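Local coordinates for protein thiosulfate sulfurtransferase TUM1 (Saccharomyces cerevisiae, PDB 3UTN) that transfers persulfide sulfur as a two-domain rhodanese, accepting it from NFS1 and passing it to UBA4 for 2-thiolation of the tRNA wobble uridine, at residues 64-69 with 119-124; 53-56 with 60-63; 70-75 with 161-166; 149-152 with 156-159. One frame throughout, in Å; residues are numbered along the deposited sequence. Where two conformers were deposited one is given.

Contact 1. Residues 64-69 with 119-124. With DMS (dimethyl sulfoxide), chain G.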
loop_
_atom_site.group_PDB
_atom_site.type_symbol
_atom_site.label_atom_id
_atom_site.label_comp_id
_atom_site.label_asym_id
_atom_site.label_seq_id
_atom_site.Cartn_x
_atom_site.Cartn_y
_atom_site.Cartn_z
ATOM N N LYS A 64 -5.538 -16.080 2.331
ATOM C CA LYS A 64 -5.434 -17.100 1.307
ATOM C C LYS A 64 -6.741 -17.879 1.210
ATOM O O LYS A 64 -7.280 -18.044 0.123
ATOM C CB LYS A 64 -4.233 -18.006 1.583
ATOM C CG LYS A 64 -2.905 -17.355 1.204
ATOM C CD LYS A 64 -1.690 -18.029 1.826
ATOM C CE LYS A 64 -1.347 -19.345 1.150
ATOM N NZ LYS A 64 -0.133 -20.003 1.709
ATOM N N VAL A 65 -7.270 -18.310 2.351
ATOM C CA VAL A 65 -8.552 -19.002 2.377
ATOM C C VAL A 65 -9.637 -18.061 1.883
ATOM O O VAL A 65 -10.511 -18.457 1.118
ATOM C CB VAL A 65 -8.888 -19.530 3.784
ATOM C CG1 VAL A 65 -10.373 -19.852 3.917
ATOM C CG2 VAL A 65 -8.058 -20.766 4.073
ATOM N N ASP A 66 -9.561 -16.805 2.311
ATOM C CA ASP A 66 -10.538 -15.819 1.881
ATOM C C ASP A 66 -10.491 -15.616 0.392
ATOM O O ASP A 66 -11.521 -15.492 -0.248
ATOM C CB ASP A 66 -10.353 -14.512 2.618
ATOM C CG ASP A 66 -10.880 -14.587 4.017
ATOM O OD1 ASP A 66 -11.303 -15.694 4.414
ATOM O OD2 ASP A 66 -10.892 -13.555 4.706
ATOM N N PHE A 67 -9.293 -15.620 -0.171
ATOM C CA PHE A 67 -9.219 -15.510 -1.603
ATOM C C PHE A 67 -9.888 -16.706 -2.254
ATOM O O PHE A 67 -10.659 -16.568 -3.201
ATOM C CB PHE A 67 -7.788 -15.448 -2.088
ATOM C CG PHE A 67 -7.694 -15.524 -3.568
ATOM C CD1 PHE A 67 -7.950 -14.399 -4.337
ATOM C CD2 PHE A 67 -7.431 -16.730 -4.201
ATOM C CE1 PHE A 67 -7.889 -14.460 -5.715
ATOM C CE2 PHE A 67 -7.381 -16.794 -5.581
ATOM C CZ PHE A 67 -7.601 -15.659 -6.337
ATOM N N LEU A 68 -9.563 -17.881 -1.735
ATOM C CA LEU A 68 -9.945 -19.126 -2.365
ATOM C C LEU A 68 -11.412 -19.409 -2.200
ATOM O O LEU A 68 -12.024 -20.019 -3.061
ATOM C CB LEU A 68 -9.148 -20.271 -1.766
ATOM C CG LEU A 68 -7.649 -20.193 -2.043
ATOM C CD1 LEU A 68 -6.938 -21.163 -1.127
ATOM C CD2 LEU A 68 -7.328 -20.491 -3.496
ATOM N N THR A 69 -11.980 -18.956 -1.095
ATOM C CA THR A 69 -13.282 -19.450 -0.698
ATOM C C THR A 69 -14.292 -18.346 -0.542
ATOM O O THR A 69 -15.465 -18.614 -0.411
ATOM C CB THR A 69 -13.198 -20.230 0.625
ATOM O OG1 THR A 69 -12.847 -19.328 1.674
ATOM C CG2 THR A 69 -12.147 -21.310 0.529
ATOM N N TYR A 119 -7.166 -5.323 -5.361
ATOM C CA TYR A 119 -8.117 -5.032 -4.337
ATOM C C TYR A 119 -7.729 -5.871 -3.160
ATOM O O TYR A 119 -6.840 -6.714 -3.243
ATOM C CB TYR A 119 -9.522 -5.367 -4.814
ATOM C CG TYR A 119 -9.756 -6.817 -5.141
ATOM C CD1 TYR A 119 -9.354 -7.356 -6.364
ATOM C CD2 TYR A 119 -10.385 -7.648 -4.231
ATOM C CE1 TYR A 119 -9.582 -8.686 -6.660
ATOM C CE2 TYR A 119 -10.628 -8.970 -4.521
ATOM C CZ TYR A 119 -10.227 -9.480 -5.732
ATOM O OH TYR A 119 -10.474 -10.793 -5.998
ATOM N N ASP A 120 -8.386 -5.616 -2.052
ATOM C CA ASP A 120 -8.248 -6.485 -0.920
ATOM C C ASP A 120 -9.592 -6.522 -0.242
ATOM O O ASP A 120 -10.473 -5.720 -0.560
ATOM C CB ASP A 120 -7.118 -6.014 -0.000
ATOM C CG ASP A 120 -7.351 -4.643 0.574
ATOM O OD1 ASP A 120 -8.515 -4.230 0.738
ATOM O OD2 ASP A 120 -6.356 -3.975 0.890
ATOM N N ARG A 121 -9.760 -7.453 0.682
ATOM C CA ARG A 121 -11.049 -7.625 1.319
ATOM C C ARG A 121 -11.248 -6.669 2.463
ATOM O O ARG A 121 -12.359 -6.512 2.952
ATOM C CB ARG A 121 -11.204 -9.055 1.794
ATOM C CG ARG A 121 -11.186 -10.008 0.633
ATOM C CD ARG A 121 -11.245 -11.446 1.079
ATOM N NE ARG A 121 -11.164 -12.295 -0.096
ATOM C CZ ARG A 121 -12.175 -12.516 -0.927
ATOM N NH1 ARG A 121 -13.354 -11.960 -0.707
ATOM N NH2 ARG A 121 -12.003 -13.296 -1.979
ATOM N N VAL A 122 -10.170 -6.031 2.893
ATOM C CA VAL A 122 -10.245 -5.150 4.045
ATOM C C VAL A 122 -10.765 -3.793 3.617
ATOM O O VAL A 122 -11.680 -3.243 4.230
ATOM C CB VAL A 122 -8.884 -5.021 4.744
ATOM C CG1 VAL A 122 -8.958 -4.020 5.893
ATOM C CG2 VAL A 122 -8.449 -6.380 5.251
ATOM N N GLY A 123 -10.194 -3.270 2.544
ATOM C CA GLY A 123 -10.577 -1.970 2.047
ATOM C C GLY A 123 -9.362 -1.088 2.029
ATOM O O GLY A 123 -9.078 -0.394 3.000
ATOM N N ASN A 124 -8.626 -1.144 0.930
ATOM C CA ASN A 124 -7.448 -0.304 0.761
ATOM C C ASN A 124 -6.503 -0.440 1.915
ATOM O O ASN A 124 -6.024 0.541 2.482
ATOM C CB ASN A 124 -7.865 1.136 0.581
ATOM C CG ASN A 124 -8.531 1.344 -0.733
ATOM O OD1 ASN A 124 -8.053 0.840 -1.741
ATOM N ND2 ASN A 124 -9.633 2.069 -0.741
HETATM S S DMS G . -0.400 -18.976 5.490
HETATM O O DMS G . -0.041 -20.245 4.798
HETATM C C1 DMS G . -0.735 -19.283 7.139
HETATM C C2 DMS G . 0.992 -17.976 5.638
#

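Contact 2. Residues 53-56 with 60-63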
loop_
_atom_site.group_PDB
_atom_site.type_symbol
_atom_site.label_atom_id
_atom_site.label_comp_id
_atom_site.label_asym_id
_atom_site.label_seq_id
_atom_site.Cartn_x
_atom_site.Cartn_y
_atom_site.Cartn_z
ATOM N N THR A 53 -5.455 -9.195 -0.579
ATOM C CA THR A 53 -5.950 -9.249 0.771
ATOM C C THR A 53 -4.869 -9.779 1.666
ATOM O O THR A 53 -4.225 -10.789 1.392
ATOM C CB THR A 53 -7.203 -10.105 0.899
ATOM O OG1 THR A 53 -8.252 -9.478 0.168
ATOM C CG2 THR A 53 -7.622 -10.210 2.342
ATOM N N TRP A 54 -4.652 -9.032 2.723
ATOM C CA TRP A 54 -3.713 -9.416 3.716
ATOM C C TRP A 54 -4.319 -8.916 4.975
ATOM O O TRP A 54 -4.859 -7.816 5.020
ATOM C CB TRP A 54 -2.379 -8.765 3.433
ATOM C CG TRP A 54 -1.373 -9.059 4.494
ATOM C CD1 TRP A 54 -0.461 -10.105 4.534
ATOM C CD2 TRP A 54 -1.161 -8.313 5.725
ATOM N NE1 TRP A 54 0.287 -10.048 5.676
ATOM C CE2 TRP A 54 -0.084 -8.997 6.436
ATOM C CE3 TRP A 54 -1.732 -7.177 6.289
ATOM C CZ2 TRP A 54 0.386 -8.552 7.660
ATOM C CZ3 TRP A 54 -1.247 -6.737 7.522
ATOM C CH2 TRP A 54 -0.211 -7.408 8.188
ATOM N N TYR A 55 -4.248 -9.739 6.006
ATOM C CA TYR A 55 -4.896 -9.429 7.253
ATOM C C TYR A 55 -3.872 -9.275 8.337
ATOM O O TYR A 55 -2.824 -9.901 8.290
ATOM C CB TYR A 55 -5.827 -10.561 7.629
ATOM C CG TYR A 55 -6.964 -10.749 6.674
ATOM C CD1 TYR A 55 -7.798 -9.686 6.343
ATOM C CD2 TYR A 55 -7.231 -11.993 6.130
ATOM C CE1 TYR A 55 -8.864 -9.859 5.483
ATOM C CE2 TYR A 55 -8.296 -12.178 5.272
ATOM C CZ TYR A 55 -9.107 -11.108 4.958
ATOM O OH TYR A 55 -10.152 -11.282 4.108
ATOM N N LEU A 56 -4.176 -8.427 9.309
ATOM C CA LEU A 56 -3.418 -8.435 10.537
ATOM C C LEU A 56 -3.654 -9.795 11.148
ATOM O O LEU A 56 -4.803 -10.219 11.260
ATOM C CB LEU A 56 -3.906 -7.342 11.479
ATOM C CG LEU A 56 -3.629 -5.908 11.045
ATOM C CD1 LEU A 56 -4.104 -4.955 12.130
ATOM C CD2 LEU A 56 -2.147 -5.708 10.761
ATOM N N LYS A 60 -7.179 -12.956 12.942
ATOM C CA LYS A 60 -7.408 -14.395 12.794
ATOM C C LYS A 60 -8.209 -14.683 11.546
ATOM O O LYS A 60 -9.143 -15.484 11.541
ATOM C CB LYS A 60 -8.114 -14.977 14.014
ATOM C CG LYS A 60 -7.278 -14.945 15.274
ATOM C CD LYS A 60 -7.891 -15.820 16.350
ATOM C CE LYS A 60 -9.273 -15.321 16.726
ATOM N NZ LYS A 60 -9.700 -15.951 17.996
ATOM N N LEU A 61 -7.847 -13.995 10.481
ATOM C CA LEU A 61 -8.452 -14.251 9.207
ATOM C C LEU A 61 -7.389 -14.893 8.344
ATOM O O LEU A 61 -6.202 -14.862 8.665
ATOM C CB LEU A 61 -8.989 -12.962 8.601
ATOM C CG LEU A 61 -10.081 -12.223 9.377
ATOM C CD1 LEU A 61 -10.500 -10.983 8.609
ATOM C CD2 LEU A 61 -11.289 -13.114 9.633
ATOM N N ASP A 62 -7.825 -15.518 7.268
ATOM C CA ASP A 62 -6.904 -16.195 6.398
ATOM C C ASP A 62 -7.125 -15.585 5.043
ATOM O O ASP A 62 -8.140 -15.848 4.406
ATOM C CB ASP A 62 -7.196 -17.688 6.387
ATOM C CG ASP A 62 -6.117 -18.483 5.691
ATOM O OD1 ASP A 62 -5.745 -19.540 6.229
ATOM O OD2 ASP A 62 -5.642 -18.061 4.616
ATOM N N ASN A 63 -6.188 -14.744 4.625
ATOM C CA ASN A 63 -6.318 -14.046 3.356
ATOM C C ASN A 63 -6.334 -15.027 2.199
ATOM O O ASN A 63 -7.074 -14.849 1.237
ATOM C CB ASN A 63 -5.215 -13.001 3.190
ATOM C CG ASN A 63 -3.826 -13.599 3.201
ATOM O OD1 ASN A 63 -3.606 -14.696 3.714
ATOM N ND2 ASN A 63 -2.876 -12.869 2.650
HETATM O O HOH W 1 -5.562 -12.625 10.299
#

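Contact 3. Residues 70-75 with 161-166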
loop_
_atom_site.group_PDB
_atom_site.type_symbol
_atom_site.label_atom_id
_atom_site.label_comp_id
_atom_site.label_asym_id
_atom_site.label_seq_id
_atom_site.Cartn_x
_atom_site.Cartn_y
_atom_site.Cartn_z
ATOM N N LYS A 70 -13.832 -17.104 -0.533
ATOM C CA LYS A 70 -14.746 -15.984 -0.469
ATOM C C LYS A 70 -14.804 -15.317 -1.822
ATOM O O LYS A 70 -13.841 -15.388 -2.596
ATOM C CB LYS A 70 -14.337 -15.005 0.627
ATOM C CG LYS A 70 -14.618 -15.539 2.020
ATOM C CD LYS A 70 -14.225 -14.532 3.082
ATOM C CE LYS A 70 -14.568 -15.038 4.474
ATOM N NZ LYS A 70 -13.843 -16.299 4.778
ATOM N N PRO A 71 -15.940 -14.683 -2.127
ATOM C CA PRO A 71 -16.098 -14.172 -3.473
ATOM C C PRO A 71 -14.950 -13.258 -3.850
ATOM O O PRO A 71 -14.466 -12.467 -3.041
ATOM C CB PRO A 71 -17.413 -13.405 -3.402
ATOM C CG PRO A 71 -18.174 -14.094 -2.317
ATOM C CD PRO A 71 -17.121 -14.392 -1.292
ATOM N N ARG A 72 -14.480 -13.409 -5.071
ATOM C CA ARG A 72 -13.429 -12.558 -5.549
ATOM C C ARG A 72 -13.971 -11.877 -6.774
ATOM O O ARG A 72 -15.003 -12.268 -7.309
ATOM C CB ARG A 72 -12.180 -13.380 -5.885
ATOM C CG ARG A 72 -12.328 -14.282 -7.092
ATOM C CD ARG A 72 -11.314 -15.420 -7.049
ATOM N NE ARG A 72 -11.517 -16.206 -5.846
ATOM C CZ ARG A 72 -12.447 -17.144 -5.717
ATOM N NH1 ARG A 72 -13.245 -17.449 -6.736
ATOM N NH2 ARG A 72 -12.564 -17.790 -4.574
ATOM N N ILE A 73 -13.276 -10.850 -7.222
ATOM C CA ILE A 73 -13.581 -10.301 -8.512
ATOM C C ILE A 73 -13.206 -11.402 -9.492
ATOM O O ILE A 73 -12.151 -12.013 -9.346
ATOM C CB ILE A 73 -12.763 -9.041 -8.778
ATOM C CG1 ILE A 73 -13.004 -8.014 -7.666
ATOM C CG2 ILE A 73 -13.115 -8.483 -10.142
ATOM C CD1 ILE A 73 -12.360 -6.670 -7.920
ATOM N N PRO A 74 -14.083 -11.690 -10.465
ATOM C CA PRO A 74 -13.803 -12.751 -11.418
ATOM C C PRO A 74 -12.376 -12.660 -11.944
ATOM O O PRO A 74 -11.858 -11.564 -12.130
ATOM C CB PRO A 74 -14.801 -12.467 -12.535
ATOM C CG PRO A 74 -15.984 -11.920 -11.810
ATOM C CD PRO A 74 -15.398 -11.069 -10.714
ATOM N N ASN A 75 -11.749 -13.811 -12.159
ATOM C CA ASN A 75 -10.443 -13.885 -12.804
ATOM C C ASN A 75 -9.336 -13.338 -11.931
ATOM O O ASN A 75 -8.238 -13.059 -12.408
ATOM C CB ASN A 75 -10.469 -13.151 -14.146
ATOM C CG ASN A 75 -11.678 -13.515 -14.976
ATOM O OD1 ASN A 75 -12.066 -14.677 -15.039
ATOM N ND2 ASN A 75 -12.288 -12.519 -15.600
ATOM N N SER A 161 -17.158 -18.490 -6.647
ATOM C CA SER A 161 -16.724 -19.867 -6.720
ATOM C C SER A 161 -15.557 -20.046 -5.775
ATOM O O SER A 161 -14.721 -19.152 -5.604
ATOM C CB SER A 161 -16.297 -20.240 -8.135
ATOM O OG SER A 161 -15.022 -19.695 -8.413
ATOM N N LYS A 162 -15.512 -21.204 -5.145
ATOM C CA LYS A 162 -14.374 -21.542 -4.351
ATOM C C LYS A 162 -13.347 -22.045 -5.335
ATOM O O LYS A 162 -13.673 -22.740 -6.291
ATOM C CB LYS A 162 -14.752 -22.561 -3.289
ATOM C CG LYS A 162 -15.971 -22.090 -2.520
ATOM C CD LYS A 162 -15.819 -22.276 -1.033
ATOM C CE LYS A 162 -16.860 -21.479 -0.271
ATOM N NZ LYS A 162 -18.191 -21.555 -0.925
ATOM N N VAL A 163 -12.114 -21.614 -5.152
ATOM C CA VAL A 163 -11.060 -22.036 -6.045
ATOM C C VAL A 163 -9.979 -22.671 -5.204
ATOM O O VAL A 163 -9.971 -22.536 -3.983
ATOM C CB VAL A 163 -10.506 -20.873 -6.903
ATOM C CG1 VAL A 163 -11.546 -20.416 -7.916
ATOM C CG2 VAL A 163 -10.030 -19.716 -6.035
ATOM N N ALA A 164 -9.090 -23.389 -5.862
ATOM C CA ALA A 164 -8.015 -24.076 -5.179
ATOM C C ALA A 164 -6.714 -23.610 -5.804
ATOM O O ALA A 164 -5.723 -24.337 -5.850
ATOM C CB ALA A 164 -8.186 -25.581 -5.316
ATOM N N ALA A 165 -6.735 -22.379 -6.296
ATOM C CA ALA A 165 -5.572 -21.784 -6.925
ATOM C C ALA A 165 -5.586 -20.296 -6.640
ATOM O O ALA A 165 -6.646 -19.674 -6.593
ATOM C CB ALA A 165 -5.576 -22.050 -8.421
ATOM N N PHE A 166 -4.401 -19.739 -6.434
ATOM C CA PHE A 166 -4.256 -18.312 -6.206
ATOM C C PHE A 166 -4.243 -17.572 -7.506
ATOM O O PHE A 166 -4.146 -16.351 -7.541
ATOM C CB PHE A 166 -2.995 -18.032 -5.419
ATOM C CG PHE A 166 -3.061 -18.547 -4.035
ATOM C CD1 PHE A 166 -4.152 -18.244 -3.235
ATOM C CD2 PHE A 166 -2.061 -19.354 -3.538
ATOM C CE1 PHE A 166 -4.230 -18.729 -1.951
ATOM C CE2 PHE A 166 -2.135 -19.842 -2.252
ATOM C CZ PHE A 166 -3.224 -19.528 -1.461
#

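Contact 4. Residues 149-152 with 156-159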
loop_
_atom_site.group_PDB
_atom_site.type_symbol
_atom_site.label_atom_id
_atom_site.label_comp_id
_atom_site.label_asym_id
_atom_site.label_seq_id
_atom_site.Cartn_x
_atom_site.Cartn_y
_atom_site.Cartn_z
ATOM N N ASN A 149 -14.564 -3.492 -0.941
ATOM C CA ASN A 149 -15.684 -3.308 -0.026
ATOM C C ASN A 149 -16.882 -2.766 -0.768
ATOM O O ASN A 149 -17.975 -3.316 -0.686
ATOM C CB ASN A 149 -15.326 -2.349 1.104
ATOM C CG ASN A 149 -14.412 -2.975 2.134
ATOM O OD1 ASN A 149 -14.172 -4.180 2.119
ATOM N ND2 ASN A 149 -13.908 -2.158 3.043
ATOM N N GLN A 150 -16.657 -1.689 -1.509
ATOM C CA GLN A 150 -17.732 -1.031 -2.225
ATOM C C GLN A 150 -18.165 -1.901 -3.367
ATOM O O GLN A 150 -19.347 -2.036 -3.644
ATOM C CB GLN A 150 -17.279 0.331 -2.722
ATOM C CG GLN A 150 -17.168 1.331 -1.595
ATOM C CD GLN A 150 -18.493 1.553 -0.900
ATOM O OE1 GLN A 150 -19.155 2.555 -1.136
ATOM N NE2 GLN A 150 -18.889 0.611 -0.042
ATOM N N TYR A 151 -17.176 -2.514 -4.006
ATOM C CA TYR A 151 -17.405 -3.472 -5.050
ATOM C C TYR A 151 -18.400 -4.525 -4.587
ATOM O O TYR A 151 -19.369 -4.828 -5.287
ATOM C CB TYR A 151 -16.078 -4.123 -5.404
ATOM C CG TYR A 151 -16.135 -4.973 -6.624
ATOM C CD1 TYR A 151 -15.784 -4.456 -7.863
ATOM C CD2 TYR A 151 -16.536 -6.298 -6.543
ATOM C CE1 TYR A 151 -15.828 -5.245 -8.996
ATOM C CE2 TYR A 151 -16.597 -7.090 -7.666
ATOM C CZ TYR A 151 -16.240 -6.556 -8.889
ATOM O OH TYR A 151 -16.290 -7.339 -10.000
ATOM N N ARG A 152 -18.154 -5.083 -3.405
ATOM C CA ARG A 152 -19.042 -6.094 -2.860
ATOM C C ARG A 152 -20.346 -5.476 -2.395
ATOM O O ARG A 152 -21.416 -5.984 -2.708
ATOM C CB ARG A 152 -18.374 -6.845 -1.721
ATOM C CG ARG A 152 -17.389 -7.892 -2.194
ATOM C CD ARG A 152 -16.653 -8.478 -1.010
ATOM N NE ARG A 152 -15.871 -7.457 -0.315
ATOM C CZ ARG A 152 -14.967 -7.721 0.624
ATOM N NH1 ARG A 152 -14.719 -8.977 0.977
ATOM N NH2 ARG A 152 -14.312 -6.727 1.198
ATOM N N TYR A 156 -21.036 -5.705 -7.295
ATOM C CA TYR A 156 -20.318 -5.822 -8.537
ATOM C C TYR A 156 -19.950 -7.278 -8.748
ATOM O O TYR A 156 -19.965 -8.049 -7.787
ATOM C CB TYR A 156 -19.116 -4.904 -8.519
ATOM C CG TYR A 156 -19.526 -3.507 -8.814
ATOM C CD1 TYR A 156 -19.432 -3.006 -10.105
ATOM C CD2 TYR A 156 -20.065 -2.696 -7.821
ATOM C CE1 TYR A 156 -19.832 -1.724 -10.395
ATOM C CE2 TYR A 156 -20.465 -1.406 -8.104
ATOM C CZ TYR A 156 -20.345 -0.933 -9.396
ATOM O OH TYR A 156 -20.741 0.335 -9.694
ATOM N N PRO A 157 -19.670 -7.670 -10.007
ATOM C CA PRO A 157 -19.545 -9.083 -10.328
ATOM C C PRO A 157 -18.556 -9.764 -9.429
ATOM O O PRO A 157 -17.403 -9.349 -9.321
ATOM C CB PRO A 157 -19.031 -9.076 -11.763
ATOM C CG PRO A 157 -19.565 -7.814 -12.320
ATOM C CD PRO A 157 -19.461 -6.832 -11.198
ATOM N N LEU A 158 -19.029 -10.801 -8.769
ATOM C CA LEU A 158 -18.184 -11.588 -7.930
ATOM C C LEU A 158 -18.114 -12.968 -8.499
ATOM O O LEU A 158 -19.109 -13.523 -8.966
ATOM C CB LEU A 158 -18.720 -11.637 -6.506
ATOM C CG LEU A 158 -18.525 -10.338 -5.737
ATOM C CD1 LEU A 158 -19.214 -10.440 -4.390
ATOM C CD2 LEU A 158 -17.041 -10.050 -5.578
ATOM N N ASP A 159 -16.905 -13.492 -8.495
ATOM C CA ASP A 159 -16.702 -14.893 -8.658
ATOM C C ASP A 159 -16.790 -15.429 -7.236
ATOM O O ASP A 159 -15.856 -15.278 -6.440
ATOM C CB ASP A 159 -15.333 -15.153 -9.272
ATOM C CG ASP A 159 -14.952 -16.600 -9.231
ATOM O OD1 ASP A 159 -15.847 -17.423 -8.980
ATOM O OD2 ASP A 159 -13.760 -16.914 -9.438
#

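Contact 1. Residues 64-69 with 119-124
The Asp66 carboxylate is gripped by two groups, Lys70 NZ in a salt bridge to OD1 and Tyr55 OH hydrogen-bonded to OD2, while its stem meets Arg121, whose CD packs 3.5 Å from Asp66 CB. The loop that follows strand 115-119 of the parallel sheet is thereby laid on helix 63-69, a buried joint of sheet end and flanking helix in the first rhodanese domain. From CG to NE the arginine runs extended (chi2 176°, chi3 -178°), which carries the guanidinium past Asp66. The Asp66 carbonyl oxygen then sits over one face of the guanidinium, 2.8 Å from Arg121 NH2, where the approach is too poorly angled for a hydrogen bond. Phe67 CA meets the same group at its edge, 3.6 Å from Arg121 NH2. Asp66 OD2 stays 5.0 Å from Arg121 NE, and the arginine's NH1 turns instead to Pro71 O, to which it donates a hydrogen bond. An alanine in place of the arginine would be likely to leave Pro71 O without its donor and open a gap beside Asp66. The loop has its own brace, an Asx motif in which Gly123 N donates to Asp120 OD1 at 2.6 Å. On the exposed flank of the helix, Lys64 NZ donates to the oxygen of a dimethyl sulfoxide molecule, 3.1 Å away.

Contact 2. Residues 53-56 with 60-63
Asn63 and Thr53 form the tight end of this loop contact, joined by a hydrogen bond of 2.8 Å from Asn63 ND2 to Thr53 O. The Thr53 oxygen lies close to the amide plane of Asn63, and the N-H points at it with an angle of 153°. A chi1 of 61° sets Asn63 CG between its own backbone N and carbonyl carbon, turning the amide toward the Thr53 carbonyl oxygen, while Asn63 CB rests 3.8 Å from Thr53 CG2. The amide stands nearly perpendicular to the Trp54 indole, whose CD1 is 4.1 Å from Asn63 ND2. The Trp54 side chain is itself about 9 Å from that of Cys282, the cysteine that carries the persulfide.

Tyr55 fills the middle. Thr53 CG2 lies on one face of its ring and Leu61 CB on the opposite face as a CH-pi partner, with Leu61 CD1 following at 3.7 Å from Tyr55 CE1. The backbone of Asp62 closes the ring's edge, its C atom 3.6 Å from Tyr55 CE2. Beyond the ring, the phenol OH is hydrogen-bonded to Asp66.

At the other end the two arms of the loop part. Leu56 O and Lys60 N remain 4.0 Å apart, and a water bridges the opening, donating to Leu56 O and accepting from Leu61 N, both at 2.7 Å. Leu61 and Lys60 here are exposed.

The loop is the strand-to-helix connection of a beta-alpha-beta crossover: it leads from strand 47-51 to helix 63-69, which Asp62 caps at its N terminus through Val65 N, with strand 77-78 following alongside strand 47-51.

Contact 3. Residues 70-75 with 161-166
Arg72 carries this contact, and Ser161 and Val163 are the two residues it covers most on the other side. Its guanidinium meets the Ser161 carbonyl end-on, with NH1 and NH2 both donating to the one oxygen: Arg72 NH1 lies 2.5 Å from Ser161 O, and Arg72 NH2 lies 2.8 Å from it. The oxygen is practically in the guanidinium plane, so the two N-H groups converge on it like the arms of a fork. A third bond, from Arg72 NH1 to Ser161 OG at 3.3 Å, is weak; the hydroxyl has a better partner in Asp159.

Val163 supplies the apolar part. Its CG2 sits over the centre of one guanidinium face, 3.5 Å from Arg72 CZ, and its CG1 lies 3.6 Å from Arg72 NH1. With CG between the backbone N and carbonyl carbon (chi1 69°) and a bend at chi3 (60°), the arginine's head group reaches the 161-166 segment.

The contact pins the segment following helix 63-69 to the loop between helices 148-153 and 181-184. Arg72 is held from other directions too, by a salt bridge from NH1 to Asp159, a hydrogen bond from NH2 to Phe67 O and a cation-pi contact with the Phe67 ring. A leucine in its place would probably leave Ser161 O without both donors and Asp159 OD2 without its charged mate.

Chemically, a single cation here serves backbone carbonyls and a carboxylate together, and the opposite charge of Asp159 is likely to offset part of its own.

Contact 4. Residues 149-152 with 156-159
This is a local contact near the surface of the first rhodanese domain, where helix 148-153 ends and the chain doubles back over its last turn. Tyr151 is its buried centre, and residues 156 to 158 follow round it in order. First comes the backbone: Tyr156 N donates to Tyr151 O, five residues earlier, at 2.8 Å and with an angle of 157°. Tyr156 CB then lies over the face of the Tyr151 ring, modelled too close for its distance to be trusted. The two rings themselves meet obliquely, with centroids 5.3 Å apart and planes at 36°, and the Tyr156 ring runs on toward helix 32-41, where it touches Pro32, Lys33 and Val36.

Pro157 and Leu158 take up the rim of the Tyr151 ring. Pro157 O lies in the ring plane and accepts from the phenol; the modelled separation of Tyr151 OH and Pro157 O, 2.4 Å, is so short that its exact value is doubtful. Pro157 CD packs 3.4 Å from Tyr151 OH, while Leu158 CD2 meets the ring's edge 3.6 Å from Tyr151 CE2. Tyr151 CG stands opposite its backbone N (chi1 -170°), which lays the ring along the returning chain. Leu158 CD1 also approaches the stem of Arg152, 3.8 Å from its CG.

Two backbone carbonyls thus find donors of different kinds, the one an amide N-H and the other a phenol, and the hydroxyl of a buried tyrosine has a carbonyl to donate to, whatever the exact distance, while its ring serves as an apolar platform.

How the contacts relate
From the N terminus, contact 2 comes first, closing the short loop between strand 47-51 and helix 63-69. Contact 1 starts on that helix and reaches 50 residues ahead to the loop after strand 115-119. Contact 3 begins before contact 1 has closed and ends well beyond it, so the two cross; within its span, after contact 1, contact 4 closes the turn at the end of helix 148-153. Contact 1 is the hub: Thr53 OG1 of contact 2 is hydrogen-bonded to Arg121 N, Arg121 O is hydrogen-bonded to Arg152 of contact 4, and Leu68 O to Val163 N of contact 3. Together they tie helices 63-69 and 148-153 to the sheet and to the loop after helix 148-153.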